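Local coordinates for protein lectin (Colocasia esculenta, PDB 5T1X) that probably binds mannose-type sugars, as expected of a GNA-related lectin from taro, at residues D18-A23 with Q27-G32; C56-R59 with E65-I68; I68-D71 with T75-S78; I91-D94 with I100-P103. One frame throughout, in Å; residues are numbered along the deposited sequence. Where two conformers were deposited one is given.

Interaction 1: D18-A23 with Q27-G32; sequences DGRLTA and QLVMQG
Arg20 and Gln27 lie side by side on one face of an antiparallel beta hairpin. Arg20 NH1 donates to Gln27 OE1 at 2.8 Å, and the oxygen lies almost in the guanidinium plane. The amide and guanidinium planes are only 28° apart. Arg20 carries its CG between the backbone N and the carbonyl carbon (chi1 67°) and bends again at chi3. This folds the guanidinium back along its own strand. There NH2 bonds Asp18 O at 2.9 Å, and NE makes a weak bond to the same oxygen. One face of the guanidinium rests on Val29, with CG2 3.6 Å from NH1. The charged group is thus held by Gln27 at its edge, by Asp18 O from a tilted position and by Val29 against one face. Thr22 CG2 lies alongside Gln27 CG on the same face.

Leu21 and Leu28 form the hydrogen-bonded pair between these residues. Their side chains turn to the other face, where Leu90 touches both and Leu15 touches Leu21. Leu21 N bonds Leu28 O, and Leu28 N bonds Leu21 O, each at 2.9 Å.

At the open end of the hairpin, away from the turn, Asp18 ties the strands. Its N bonds Met30 O, and its OD1 accepts from Gly32 N at 2.9 Å. That N-H comes from above the carboxylate plane, 48° out of it. Next to it, Gln31 bonds Tyr39 OH and Asp33 OD1 through its amide. Gln31, Asp33, Val37 and Tyr39 fit the QxDxNxVxY pattern that binds mannose in GNA relatives. The hairpin is thus typical of a sheet edge of the beta-prism II fold, leading into a probable sugar site.

Interaction 2: C56-R59 with E65-I68; sequences CFLR and ELII
Glu65 passes Arg59 with its backbone alone, while its carboxylate turns to Ser78, where OE2 bonds OG. Leu66 then reaches over to Leu58. Its CG lies 3.8 Å from Leu58 CD1, and its CD1 also packs on that branch. Both leucines have CG anti to the backbone N (chi1 -174° for Leu66), which sets their forked ends obliquely against each other. Ile67 supplies the polar grip. Its N donates to Arg59 O at 3.1 Å, and its O receives Arg59 N at 3.0 Å. The side chains of this hydrogen-bonded pair lie on the face away from the leucines. The Ile67 carbonyl is also brushed by the CA of Leu58.

Ile68 returns to the inner face as the non-hydrogen-bonded partner of Leu58. Its two branches part: CG1 meets Leu58 CD1 at 3.8 Å, and CG2 meets Cys56 CB at 3.8 Å. Cys56 is disulfide-bonded to Cys34, so Ile68 packs beside the bridge. Its CA also approaches Phe57 O at 3.3 Å.

The polar work is done by the backbone, whose two bonds fix the register. The side chains add apolar packing on the face of Leu58 and Ile68, where buried branches meet without side-chain hydrogen bonds across the contact.

Interaction 3: I68-D71 with T75-S78; sequences IKDD and TIWS
The carbonyl oxygen of Ile68 is gripped by two successive amides. Ile76 N bonds it at 2.8 Å, and Trp77 N adds a weak bond at 3.4 Å. This is a classic beta bulge, in which Ile76 and Trp77 together face Ile68. It sits in the hairpin of strands 66-69 and 75-78, at the edge of one sheet of the beta-prism. Ile68 N also bonds across to Trp77 O at 2.9 Å. Ile68 is therefore bonded through both N and O, and the register slips by one residue towards Lys69 and Thr75.

The side chains follow the bulge. Ile68 CG2 packs against Ile76 CB at 3.8 Å. The other branch goes to Trp77: Ile68 CD1 meets Trp77 CB at 3.8 Å, and Ile68 CG1 comes near Trp77 CE3. Trp77 CG is anti to the backbone N (chi1 179°), which swings the indole over the face that it shares with Ile68. A phenylalanine of the partner chain, Phe101, packs on this tryptophan. Ile76 CG1 lies 4.0 Å from Asp70 CB. Asp70 is spent on the turn itself, with OD1 taking the amides of Asp72 and Lys74.

Lys69 and Thr75 form the non-hydrogen-bonded pair on the opposite face. Lys69 bends at chi2 (-70°), and this brings its chain back across to the neighbouring strand. Its ammonium also bonds Phe73 O in the turn. At the tip, Lys69 NZ donates to Thr75 OG1 at 2.8 Å.

Interaction 4: I91-D94 with I100-P103; sequences ILRD and IYGP
Tyr101 reaches diagonally across the hairpin of strands 89-92 and 98-107 to Ile91 and Arg93. From CB the side chain leaves towards the neighbouring strand, with CG anti to the carbonyl carbon (chi1 -66°). The ring then meets Ile91 along one side. CD2 lies 3.7 Å from Ile91 CD1, and CE2 lies 3.8 Å from the same methyl. Ile91 CG1 is a little farther, 4.1 Å from CD2. The two side chains cross at about a right angle, and the methyl meets the ring obliquely. Farther out, CZ comes within 4.2 Å of Arg93 NH1.

The tip is polar. Tyr101 OH accepts from Arg93 NH1 at 2.9 Å, and the N-H...O angle is 147°. The hydroxyl lies close to the guanidinium plane, and the guanidinium and ring planes are 22° apart. Arg93 CD also touches OH at 3.7 Å. Arg93 was modelled in two conformers, so this bond belongs to one of them and may be only partly populated. In this conformer Arg93 NH2 also makes a salt bridge to Asp95, which would help to orient the guanidinium.

The partner chain covers part of the contact. Ala84 of that chain packs on Ile91, Leu7 of that chain packs on Tyr101, and Tyr5 of that chain packs on Arg93. Ile100 and Tyr101 also pair with one of its strands in an antiparallel ladder. A sheet that runs on across the interface in this way is characteristic of GNA-type dimers, built from two beta-prism II domains.

Overall arrangement
Interactions 2 and 3 share Ile68 and strand 66-69, and so belong to one sheet. Interaction 1 builds another, and its Met30 SD packs on Leu58 and Ile68, joining the two sheets inside the prism. Interaction 4 lies in the third sheet. It meets interaction 1 through Leu92 and interaction 2 through Ile100, but does not touch interaction 3, on the far side of the chain's centre. Interaction 2 is the most aliphatic and nearest that centre. Interactions 1 and 3 are edge hairpins with polar outer faces and side-chain bonds. Interaction 4 is buried, with a single polar bond, and lies at the subunit interface.

Interaction 1: D18-A23 with Q27-G32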
ATOM      1  N   ASP B  18       2.301  21.357   0.166  1.00 10.16           N
ATOM      2  CA  ASP B  18       2.348  20.840   1.538  1.00 10.38           C
ATOM      3  C   ASP B  18       1.289  19.733   1.785  1.00 12.96           C
ATOM      4  O   ASP B  18       1.041  19.368   2.937  1.00 12.19           O
ATOM      5  CB  ASP B  18       2.277  21.974   2.595  1.00 12.29           C
ATOM      6  CG  ASP B  18       3.256  23.106   2.297  1.00 17.90           C
ATOM      7  OD1 ASP B  18       4.465  22.827   2.153  1.00 15.07           O
ATOM      8  OD2 ASP B  18       2.800  24.251   2.131  1.00 22.30           O
ATOM      9  N   GLY B  19       0.759  19.154   0.698  1.00 10.23           N
ATOM     10  CA  GLY B  19      -0.108  17.979   0.743  1.00 10.65           C
ATOM     11  C   GLY B  19       0.716  16.812   1.252  1.00 13.02           C
ATOM     12  O   GLY B  19       1.930  16.764   1.008  1.00 12.27           O
ATOM     13  N   ARG B  20       0.103  15.886   2.003  1.00  8.96           N
ATOM     14  CA  ARG B  20       0.907  14.839   2.625  1.00  8.76           C
ATOM     15  C   ARG B  20       0.199  13.525   2.880  1.00 12.97           C
ATOM     16  O   ARG B  20      -1.035  13.465   2.932  1.00 11.54           O
ATOM     17  CB  ARG B  20       1.397  15.360   3.999  1.00  9.06           C
ATOM     18  CG  ARG B  20       0.273  15.574   5.041  1.00 12.54           C
ATOM     19  CD  ARG B  20       0.702  16.471   6.178  1.00 14.65           C
ATOM     20  NE  ARG B  20       0.898  17.835   5.684  1.00 27.47           N
ATOM     21  CZ  ARG B  20       1.755  18.708   6.197  1.00 36.57           C
ATOM     22  NH1 ARG B  20       2.491  18.388   7.252  1.00 27.12           N
ATOM     23  NH2 ARG B  20       1.874  19.914   5.663  1.00 15.98           N
ATOM     24  N   LEU B  21       1.015  12.489   3.128  1.00  8.91           N
ATOM     25  CA  LEU B  21       0.576  11.212   3.665  1.00  7.21           C
ATOM     26  C   LEU B  21       0.870  11.238   5.147  1.00 11.77           C
ATOM     27  O   LEU B  21       1.862  11.852   5.569  1.00 11.60           O
ATOM     28  CB  LEU B  21       1.271  10.001   3.002  1.00  7.17           C
ATOM     29  CG  LEU B  21       1.231   9.896   1.479  1.00 11.56           C
ATOM     30  CD1 LEU B  21       1.804   8.581   1.036  1.00 11.59           C
ATOM     31  CD2 LEU B  21      -0.195  10.064   0.939  1.00 14.69           C
ATOM     32  N   THR B  22       0.001  10.619   5.951  1.00  9.88           N
ATOM     33  CA  THR B  22       0.178  10.551   7.400  1.00 10.08           C
ATOM     34  C   THR B  22      -0.114   9.135   7.871  1.00 11.43           C
ATOM     35  O   THR B  22      -1.011   8.478   7.340  1.00 12.20           O
ATOM     36  CB  THR B  22      -0.715  11.569   8.146  1.00 15.89           C
ATOM     37  OG1 THR B  22      -2.090  11.320   7.829  1.00 17.58           O
ATOM     38  CG2 THR B  22      -0.381  13.023   7.810  1.00 14.85           C
ATOM     39  N   ALA B  23       0.664   8.660   8.849  1.00  9.25           N
ATOM     40  CA  ALA B  23       0.478   7.348   9.488  1.00  8.98           C
ATOM     41  C   ALA B  23       1.081   7.417  10.865  1.00 13.04           C
ATOM     42  O   ALA B  23       2.281   7.660  10.980  1.00 12.18           O
ATOM     43  CB  ALA B  23       1.119   6.233   8.672  1.00 10.42           C
ATOM     44  N   GLN B  27       4.922  11.392   8.689  1.00  9.29           N
ATOM     45  CA  GLN B  27       4.352  12.195   7.601  1.00  8.57           C
ATOM     46  C   GLN B  27       5.274  12.162   6.393  1.00 11.96           C
ATOM     47  O   GLN B  27       6.487  12.137   6.569  1.00 12.79           O
ATOM     48  CB  GLN B  27       4.140  13.671   8.006  1.00 11.04           C
ATOM     49  CG  GLN B  27       3.298  13.915   9.244  1.00 22.37           C
ATOM     50  CD  GLN B  27       3.293  15.387   9.565  1.00 38.22           C
ATOM     51  OE1 GLN B  27       2.601  16.180   8.926  1.00 31.22           O
ATOM     52  NE2 GLN B  27       4.113  15.795  10.523  1.00 27.41           N
ATOM     53  N   LEU B  28       4.711  12.185   5.185  1.00  7.12           N
ATOM     54  CA  LEU B  28       5.478  12.305   3.942  1.00  7.17           C
ATOM     55  C   LEU B  28       4.889  13.506   3.243  1.00  9.25           C
ATOM     56  O   LEU B  28       3.761  13.434   2.768  1.00  7.91           O
ATOM     57  CB  LEU B  28       5.462  11.022   3.069  1.00  6.93           C
ATOM     58  CG  LEU B  28       6.257  11.117   1.747  1.00 10.51           C
ATOM     59  CD1 LEU B  28       7.777  11.217   2.003  1.00 11.51           C
ATOM     60  CD2 LEU B  28       5.966   9.938   0.837  1.00 10.78           C
ATOM     61  N   VAL B  29       5.621  14.636   3.236  1.00  7.80           N
ATOM     62  CA  VAL B  29       5.095  15.912   2.745  1.00  8.03           C
ATOM     63  C   VAL B  29       5.740  16.359   1.426  1.00 10.91           C
ATOM     64  O   VAL B  29       6.953  16.482   1.363  1.00  8.84           O
ATOM     65  CB  VAL B  29       5.275  17.041   3.821  1.00 11.42           C
ATOM     66  CG1 VAL B  29       4.485  18.289   3.435  1.00 11.05           C
ATOM     67  CG2 VAL B  29       4.869  16.570   5.222  1.00 11.64           C
ATOM     68  N   MET B  30       4.913  16.692   0.410  1.00  6.77           N
ATOM     69  CA  MET B  30       5.406  17.342  -0.812  1.00  6.65           C
ATOM     70  C   MET B  30       5.299  18.825  -0.542  1.00 10.66           C
ATOM     71  O   MET B  30       4.238  19.426  -0.736  1.00  9.93           O
ATOM     72  CB  MET B  30       4.607  16.924  -2.070  1.00  8.37           C
ATOM     73  CG  MET B  30       5.090  17.611  -3.348  1.00 10.72           C
ATOM     74  SD  MET B  30       6.759  17.080  -3.815  1.00 12.84           S
ATOM     75  CE  MET B  30       7.713  18.553  -3.427  1.00 11.16           C
ATOM     76  N   GLN B  31       6.380  19.405   0.003  1.00  7.98           N
ATOM     77  CA  GLN B  31       6.347  20.792   0.435  1.00  7.83           C
ATOM     78  C   GLN B  31       6.330  21.812  -0.696  1.00 11.19           C
ATOM     79  O   GLN B  31       6.760  21.529  -1.816  1.00 11.55           O
ATOM     80  CB  GLN B  31       7.513  21.088   1.374  1.00  8.95           C
ATOM     81  CG  GLN B  31       7.568  20.125   2.549  1.00 10.49           C
ATOM     82  CD  GLN B  31       8.641  20.437   3.537  1.00 13.26           C
ATOM     83  OE1 GLN B  31       8.587  19.953   4.662  1.00 13.14           O
ATOM     84  NE2 GLN B  31       9.655  21.221   3.146  1.00 11.32           N
ATOM     85  N   GLY B  32       5.870  23.014  -0.345  1.00 10.66           N
ATOM     86  CA  GLY B  32       5.801  24.167  -1.238  1.00 11.47           C
ATOM     87  C   GLY B  32       7.151  24.694  -1.678  1.00 14.87           C
ATOM     88  O   GLY B  32       7.205  25.526  -2.585  1.00 15.40           O
TER

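Interaction 2: C56-R59 with E65-I68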
ATOM      1  N   CYS B  56       5.944  22.714  -7.476  1.00  9.86           N
ATOM      2  CA  CYS B  56       6.248  21.311  -7.744  0.70  8.59           C
ATOM      3  C   CYS B  56       5.136  20.405  -7.260  1.00 14.25           C
ATOM      4  O   CYS B  56       4.431  20.751  -6.307  1.00 16.17           O
ATOM      5  CB  CYS B  56       7.579  20.930  -7.102  0.70  8.06           C
ATOM      6  SG  CYS B  56       8.964  21.984  -7.607  0.70 11.73           S
ATOM      7  N   PHE B  57       5.034  19.226  -7.866  1.00  8.54           N
ATOM      8  CA  PHE B  57       4.075  18.227  -7.441  1.00  7.80           C
ATOM      9  C   PHE B  57       4.726  16.867  -7.509  1.00 11.37           C
ATOM     10  O   PHE B  57       5.665  16.667  -8.283  1.00 10.87           O
ATOM     11  CB  PHE B  57       2.805  18.283  -8.302  1.00  9.26           C
ATOM     12  CG  PHE B  57       2.989  17.957  -9.768  1.00 10.91           C
ATOM     13  CD1 PHE B  57       2.820  16.655 -10.235  1.00 13.92           C
ATOM     14  CD2 PHE B  57       3.304  18.952 -10.685  1.00 13.94           C
ATOM     15  CE1 PHE B  57       2.984  16.356 -11.586  1.00 15.43           C
ATOM     16  CE2 PHE B  57       3.457  18.652 -12.042  1.00 16.69           C
ATOM     17  CZ  PHE B  57       3.292  17.357 -12.481  1.00 15.33           C
ATOM     18  N   LEU B  58       4.174  15.930  -6.749  1.00  7.97           N
ATOM     19  CA  LEU B  58       4.609  14.542  -6.674  1.00  7.29           C
ATOM     20  C   LEU B  58       3.573  13.660  -7.345  1.00  9.17           C
ATOM     21  O   LEU B  58       2.382  13.801  -7.076  1.00  9.49           O
ATOM     22  CB  LEU B  58       4.752  14.149  -5.194  1.00  7.62           C
ATOM     23  CG  LEU B  58       5.231  12.731  -4.919  1.00  9.88           C
ATOM     24  CD1 LEU B  58       6.742  12.631  -5.081  1.00  9.03           C
ATOM     25  CD2 LEU B  58       4.856  12.295  -3.515  1.00  9.85           C
ATOM     26  N   ARG B  59       4.015  12.712  -8.168  1.00  7.52           N
ATOM     27  CA  ARG B  59       3.072  11.798  -8.807  1.00  7.52           C
ATOM     28  C   ARG B  59       3.716  10.443  -9.027  1.00 10.01           C
ATOM     29  O   ARG B  59       4.826  10.375  -9.540  1.00  9.15           O
ATOM     30  CB  ARG B  59       2.577  12.369 -10.146  1.00  7.40           C
ATOM     31  CG  ARG B  59       1.491  11.524 -10.839  1.00  8.48           C
ATOM     32  CD  ARG B  59       1.146  12.111 -12.198  1.00  9.59           C
ATOM     33  NE  ARG B  59       0.153  11.312 -12.924  1.00  9.52           N
ATOM     34  CZ  ARG B  59       0.441  10.289 -13.731  1.00 12.48           C
ATOM     35  NH1 ARG B  59       1.702   9.907 -13.909  1.00 12.24           N
ATOM     36  NH2 ARG B  59      -0.524   9.649 -14.371  1.00  9.25           N
ATOM     37  N   GLU B  65       7.350   4.433 -10.962  1.00  7.43           N
ATOM     38  CA  GLU B  65       8.285   5.550 -10.815  1.00  6.96           C
ATOM     39  C   GLU B  65       7.590   6.716 -10.121  1.00 10.15           C
ATOM     40  O   GLU B  65       6.523   7.170 -10.552  1.00  9.56           O
ATOM     41  CB  GLU B  65       8.876   5.970 -12.180  1.00  8.40           C
ATOM     42  CG  GLU B  65      10.114   6.861 -12.084  1.00 12.07           C
ATOM     43  CD  GLU B  65      10.598   7.491 -13.382  1.00 15.51           C
ATOM     44  OE1 GLU B  65      10.107   7.096 -14.463  1.00 15.22           O
ATOM     45  OE2 GLU B  65      11.491   8.367 -13.321  1.00 13.76           O
ATOM     46  N   LEU B  66       8.197   7.171  -9.024  1.00  6.47           N
ATOM     47  CA  LEU B  66       7.700   8.301  -8.220  1.00  6.55           C
ATOM     48  C   LEU B  66       8.513   9.519  -8.605  1.00  9.67           C
ATOM     49  O   LEU B  66       9.740   9.480  -8.519  1.00 10.04           O
ATOM     50  CB  LEU B  66       7.849   7.962  -6.729  1.00  7.00           C
ATOM     51  CG  LEU B  66       7.258   8.969  -5.736  1.00  9.29           C
ATOM     52  CD1 LEU B  66       5.724   8.989  -5.784  1.00  8.99           C
ATOM     53  CD2 LEU B  66       7.735   8.663  -4.314  1.00 10.78           C
ATOM     54  N   ILE B  67       7.852  10.563  -9.111  1.00  8.12           N
ATOM     55  CA  ILE B  67       8.567  11.734  -9.634  1.00  7.26           C
ATOM     56  C   ILE B  67       8.071  13.032  -9.014  1.00 10.07           C
ATOM     57  O   ILE B  67       6.876  13.182  -8.758  1.00  9.32           O
ATOM     58  CB  ILE B  67       8.384  11.777 -11.188  1.00 12.05           C
ATOM     59  CG1 ILE B  67       8.900  10.483 -11.866  1.00 14.20           C
ATOM     60  CG2 ILE B  67       9.082  13.006 -11.813  1.00 14.10           C
ATOM     61  CD1 ILE B  67       8.237  10.175 -13.202  1.00 19.51           C
ATOM     62  N   ILE B  68       9.005  13.977  -8.810  1.00  6.56           N
ATOM     63  CA  ILE B  68       8.710  15.369  -8.463  1.00  5.43           C
ATOM     64  C   ILE B  68       8.922  16.140  -9.748  1.00 10.13           C
ATOM     65  O   ILE B  68      10.025  16.097 -10.314  1.00  9.23           O
ATOM     66  CB  ILE B  68       9.575  15.965  -7.308  1.00  7.67           C
ATOM     67  CG1 ILE B  68       9.446  15.167  -6.013  1.00  7.92           C
ATOM     68  CG2 ILE B  68       9.260  17.474  -7.103  1.00  8.08           C
ATOM     69  CD1 ILE B  68      10.455  15.674  -4.926  1.00 11.01           C
TER

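Interaction 3: I68-D71 with T75-S78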
ATOM      1  N   ILE B  68       9.005  13.977  -8.810  1.00  6.56           N
ATOM      2  CA  ILE B  68       8.710  15.369  -8.463  1.00  5.43           C
ATOM      3  C   ILE B  68       8.922  16.140  -9.748  1.00 10.13           C
ATOM      4  O   ILE B  68      10.025  16.097 -10.314  1.00  9.23           O
ATOM      5  CB  ILE B  68       9.575  15.965  -7.308  1.00  7.67           C
ATOM      6  CG1 ILE B  68       9.446  15.167  -6.013  1.00  7.92           C
ATOM      7  CG2 ILE B  68       9.260  17.474  -7.103  1.00  8.08           C
ATOM      8  CD1 ILE B  68      10.455  15.674  -4.926  1.00 11.01           C
ATOM      9  N   LYS B  69       7.884  16.845 -10.210  1.00  7.23           N
ATOM     10  CA  LYS B  69       7.958  17.694 -11.402  1.00  7.59           C
ATOM     11  C   LYS B  69       7.746  19.120 -11.002  1.00 11.81           C
ATOM     12  O   LYS B  69       6.979  19.345 -10.079  1.00 10.30           O
ATOM     13  CB  LYS B  69       6.857  17.289 -12.397  1.00 11.57           C
ATOM     14  CG  LYS B  69       7.093  15.979 -13.137  1.00 12.86           C
ATOM     15  CD  LYS B  69       8.234  16.112 -14.131  1.00 15.20           C
ATOM     16  CE  LYS B  69       8.171  15.094 -15.232  1.00 12.65           C
ATOM     17  NZ  LYS B  69       9.226  15.342 -16.247  1.00 13.58           N
ATOM     18  N   ASP B  70       8.359  20.097 -11.699  1.00  8.44           N
ATOM     19  CA  ASP B  70       8.071  21.497 -11.383  1.00  7.87           C
ATOM     20  C   ASP B  70       6.866  21.933 -12.232  1.00 10.77           C
ATOM     21  O   ASP B  70       6.312  21.112 -12.973  1.00 10.08           O
ATOM     22  CB  ASP B  70       9.298  22.411 -11.578  1.00  9.71           C
ATOM     23  CG  ASP B  70       9.740  22.725 -12.998  1.00 14.73           C
ATOM     24  OD1 ASP B  70       9.049  22.296 -13.958  1.00 15.80           O
ATOM     25  OD2 ASP B  70      10.751  23.432 -13.154  1.00 15.60           O
ATOM     26  N   ASP B  71       6.470  23.216 -12.142  1.00  7.31           N
ATOM     27  CA  ASP B  71       5.284  23.727 -12.837  1.00  7.61           C
ATOM     28  C   ASP B  71       5.332  23.537 -14.354  1.00 13.40           C
ATOM     29  O   ASP B  71       4.271  23.505 -14.991  1.00 13.94           O
ATOM     30  CB  ASP B  71       5.103  25.220 -12.536  1.00 10.50           C
ATOM     31  CG  ASP B  71       3.721  25.749 -12.875  1.00 13.37           C
ATOM     32  OD1 ASP B  71       2.714  25.125 -12.435  1.00 13.81           O
ATOM     33  OD2 ASP B  71       3.643  26.796 -13.536  1.00 12.25           O
ATOM     34  N   THR B  75      11.745  17.449 -14.582  1.00 11.67           N
ATOM     35  CA  THR B  75      11.994  16.501 -13.489  1.00 10.79           C
ATOM     36  C   THR B  75      12.944  17.117 -12.454  1.00 14.63           C
ATOM     37  O   THR B  75      14.041  17.569 -12.792  1.00 16.38           O
ATOM     38  CB  THR B  75      12.536  15.155 -14.019  1.00 16.93           C
ATOM     39  OG1 THR B  75      11.577  14.609 -14.923  1.00 16.29           O
ATOM     40  CG2 THR B  75      12.801  14.142 -12.894  1.00 14.45           C
ATOM     41  N   ILE B  76      12.496  17.143 -11.193  1.00  9.56           N
ATOM     42  CA  ILE B  76      13.271  17.650 -10.067  1.00  8.27           C
ATOM     43  C   ILE B  76      13.910  16.476  -9.302  1.00 12.12           C
ATOM     44  O   ILE B  76      15.028  16.591  -8.788  1.00 10.85           O
ATOM     45  CB  ILE B  76      12.343  18.508  -9.157  1.00 11.44           C
ATOM     46  CG1 ILE B  76      11.776  19.735  -9.918  1.00 11.39           C
ATOM     47  CG2 ILE B  76      13.010  18.888  -7.840  1.00 14.40           C
ATOM     48  CD1 ILE B  76      12.822  20.641 -10.686  1.00 17.21           C
ATOM     49  N   TRP B  77      13.183  15.354  -9.208  1.00  9.78           N
ATOM     50  CA  TRP B  77      13.621  14.162  -8.490  1.00  9.22           C
ATOM     51  C   TRP B  77      12.847  12.966  -8.996  1.00 10.86           C
ATOM     52  O   TRP B  77      11.689  13.096  -9.392  1.00 10.04           O
ATOM     53  CB  TRP B  77      13.391  14.336  -6.963  1.00  8.21           C
ATOM     54  CG  TRP B  77      13.794  13.159  -6.113  1.00  8.76           C
ATOM     55  CD1 TRP B  77      15.001  12.950  -5.512  1.00 11.59           C
ATOM     56  CD2 TRP B  77      12.949  12.073  -5.706  1.00  8.10           C
ATOM     57  NE1 TRP B  77      14.978  11.768  -4.801  1.00 11.41           N
ATOM     58  CE2 TRP B  77      13.727  11.212  -4.902  1.00 11.38           C
ATOM     59  CE3 TRP B  77      11.614  11.720  -5.981  1.00  9.27           C
ATOM     60  CZ2 TRP B  77      13.212  10.028  -4.351  1.00 10.38           C
ATOM     61  CZ3 TRP B  77      11.106  10.550  -5.435  1.00  9.98           C
ATOM     62  CH2 TRP B  77      11.896   9.723  -4.626  1.00 10.46           C
ATOM     63  N   SER B  78      13.483  11.798  -8.976  1.00  8.69           N
ATOM     64  CA  SER B  78      12.828  10.543  -9.304  1.00  7.52           C
ATOM     65  C   SER B  78      13.326   9.445  -8.395  1.00 11.85           C
ATOM     66  O   SER B  78      14.513   9.434  -8.023  1.00 11.52           O
ATOM     67  CB  SER B  78      13.077  10.146 -10.756  1.00 10.51           C
ATOM     68  OG  SER B  78      12.518   8.859 -10.966  1.00 12.95           O
TER

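Interaction 4: I91-D94 with I100-P103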
ATOM      1  N   ILE B  91       2.949   3.391  -0.001  1.00  8.18           N
ATOM      2  CA  ILE B  91       2.387   3.303   1.335  1.00  6.71           C
ATOM      3  C   ILE B  91       3.335   3.936   2.335  1.00 10.62           C
ATOM      4  O   ILE B  91       4.490   3.527   2.419  1.00  9.74           O
ATOM      5  CB  ILE B  91       2.066   1.837   1.764  1.00  8.60           C
ATOM      6  CG1 ILE B  91       1.211   1.080   0.702  1.00  8.97           C
ATOM      7  CG2 ILE B  91       1.386   1.808   3.160  1.00  8.15           C
ATOM      8  CD1 ILE B  91       0.979  -0.407   1.016  1.00 10.33           C
ATOM      9  N   LEU B  92       2.826   4.884   3.135  1.00  8.24           N
ATOM     10  CA  LEU B  92       3.570   5.386   4.282  1.00  8.04           C
ATOM     11  C   LEU B  92       3.177   4.426   5.381  1.00 10.57           C
ATOM     12  O   LEU B  92       2.059   4.505   5.907  1.00 10.40           O
ATOM     13  CB  LEU B  92       3.261   6.861   4.618  1.00  7.82           C
ATOM     14  CG  LEU B  92       3.992   7.409   5.870  1.00 11.09           C
ATOM     15  CD1 LEU B  92       5.512   7.420   5.689  1.00 11.94           C
ATOM     16  CD2 LEU B  92       3.463   8.783   6.262  1.00 11.79           C
ATOM     17  N   ARG B  93       4.022   3.429   5.616  0.50  9.05           N
ATOM     18  CA  ARG B  93       3.721   2.344   6.544  0.50  9.21           C
ATOM     19  C   ARG B  93       3.693   2.778   7.996  0.50 12.63           C
ATOM     20  O   ARG B  93       4.316   3.771   8.371  0.50 11.77           O
ATOM     21  CB  ARG B  93       4.748   1.217   6.359  0.50 11.36           C
ATOM     22  CG  ARG B  93       4.592   0.644   4.955  0.50 12.75           C
ATOM     23  CD  ARG B  93       5.496  -0.501   4.573  0.50 16.64           C
ATOM     24  NE  ARG B  93       6.508  -0.864   5.431  0.50 17.11           N
ATOM     25  CZ  ARG B  93       7.445  -1.849   5.262  0.50 26.02           C
ATOM     26  NH1 ARG B  93       7.469  -2.578   4.162  0.50 25.11           N
ATOM     27  NH2 ARG B  93       8.344  -2.073   6.208  0.50 30.18           N
ATOM     28  N   ASP B  94       3.027   1.977   8.831  1.00 10.84           N
ATOM     29  CA  ASP B  94       2.968   2.230  10.262  1.00 10.93           C
ATOM     30  C   ASP B  94       4.365   2.234  10.891  1.00 14.94           C
ATOM     31  O   ASP B  94       4.564   2.901  11.905  1.00 13.84           O
ATOM     32  CB  ASP B  94       2.118   1.151  10.950  1.00 12.89           C
ATOM     33  CG  ASP B  94       0.634   1.181  10.650  1.00 21.10           C
ATOM     34  OD1 ASP B  94       0.174   2.135   9.985  1.00 19.80           O
ATOM     35  OD2 ASP B  94      -0.067   0.253  11.079  1.00 26.63           O
ATOM     36  N   ILE B 100       7.045   1.686  -2.327  1.00  5.07           N
ATOM     37  CA  ILE B 100       6.234   1.572  -3.551  1.00  4.74           C
ATOM     38  C   ILE B 100       6.048   0.097  -3.842  1.00  8.93           C
ATOM     39  O   ILE B 100       7.037  -0.634  -4.021  1.00  8.08           O
ATOM     40  CB  ILE B 100       6.844   2.301  -4.773  1.00  7.36           C
ATOM     41  CG1 ILE B 100       7.136   3.800  -4.485  1.00  8.31           C
ATOM     42  CG2 ILE B 100       5.933   2.108  -6.035  1.00  9.08           C
ATOM     43  CD1 ILE B 100       7.952   4.469  -5.595  1.00 11.03           C
ATOM     44  N   TYR B 101       4.789  -0.329  -3.932  1.00  7.92           N
ATOM     45  CA  TYR B 101       4.446  -1.704  -4.274  1.00  7.01           C
ATOM     46  C   TYR B 101       3.737  -1.766  -5.592  1.00 11.15           C
ATOM     47  O   TYR B 101       2.787  -1.019  -5.814  1.00 10.36           O
ATOM     48  CB  TYR B 101       3.524  -2.332  -3.212  1.00  7.84           C
ATOM     49  CG  TYR B 101       4.146  -2.526  -1.851  1.00  9.20           C
ATOM     50  CD1 TYR B 101       4.790  -3.717  -1.523  1.00 11.74           C
ATOM     51  CD2 TYR B 101       3.958  -1.589  -0.841  1.00  9.55           C
ATOM     52  CE1 TYR B 101       5.321  -3.925  -0.254  1.00 11.90           C
ATOM     53  CE2 TYR B 101       4.468  -1.793   0.441  1.00 10.40           C
ATOM     54  CZ  TYR B 101       5.144  -2.969   0.732  1.00 11.50           C
ATOM     55  OH  TYR B 101       5.685  -3.178   1.982  1.00 11.42           O
ATOM     56  N   GLY B 102       4.114  -2.737  -6.408  1.00  8.07           N
ATOM     57  CA  GLY B 102       3.406  -2.989  -7.658  1.00  7.98           C
ATOM     58  C   GLY B 102       4.145  -3.884  -8.635  1.00 10.78           C
ATOM     59  O   GLY B 102       5.319  -4.195  -8.452  1.00 11.17           O
ATOM     60  N   PRO B 103       3.485  -4.250  -9.743  1.00  9.70           N
ATOM     61  CA  PRO B 103       2.105  -3.903 -10.110  1.00  9.58           C
ATOM     62  C   PRO B 103       1.058  -4.702  -9.331  1.00 14.68           C
ATOM     63  O   PRO B 103       1.404  -5.617  -8.571  1.00 12.78           O
ATOM     64  CB  PRO B 103       2.067  -4.252 -11.605  1.00 11.79           C
ATOM     65  CG  PRO B 103       2.984  -5.456 -11.701  1.00 16.18           C
ATOM     66  CD  PRO B 103       4.114  -5.133 -10.750  1.00 11.24           C
TER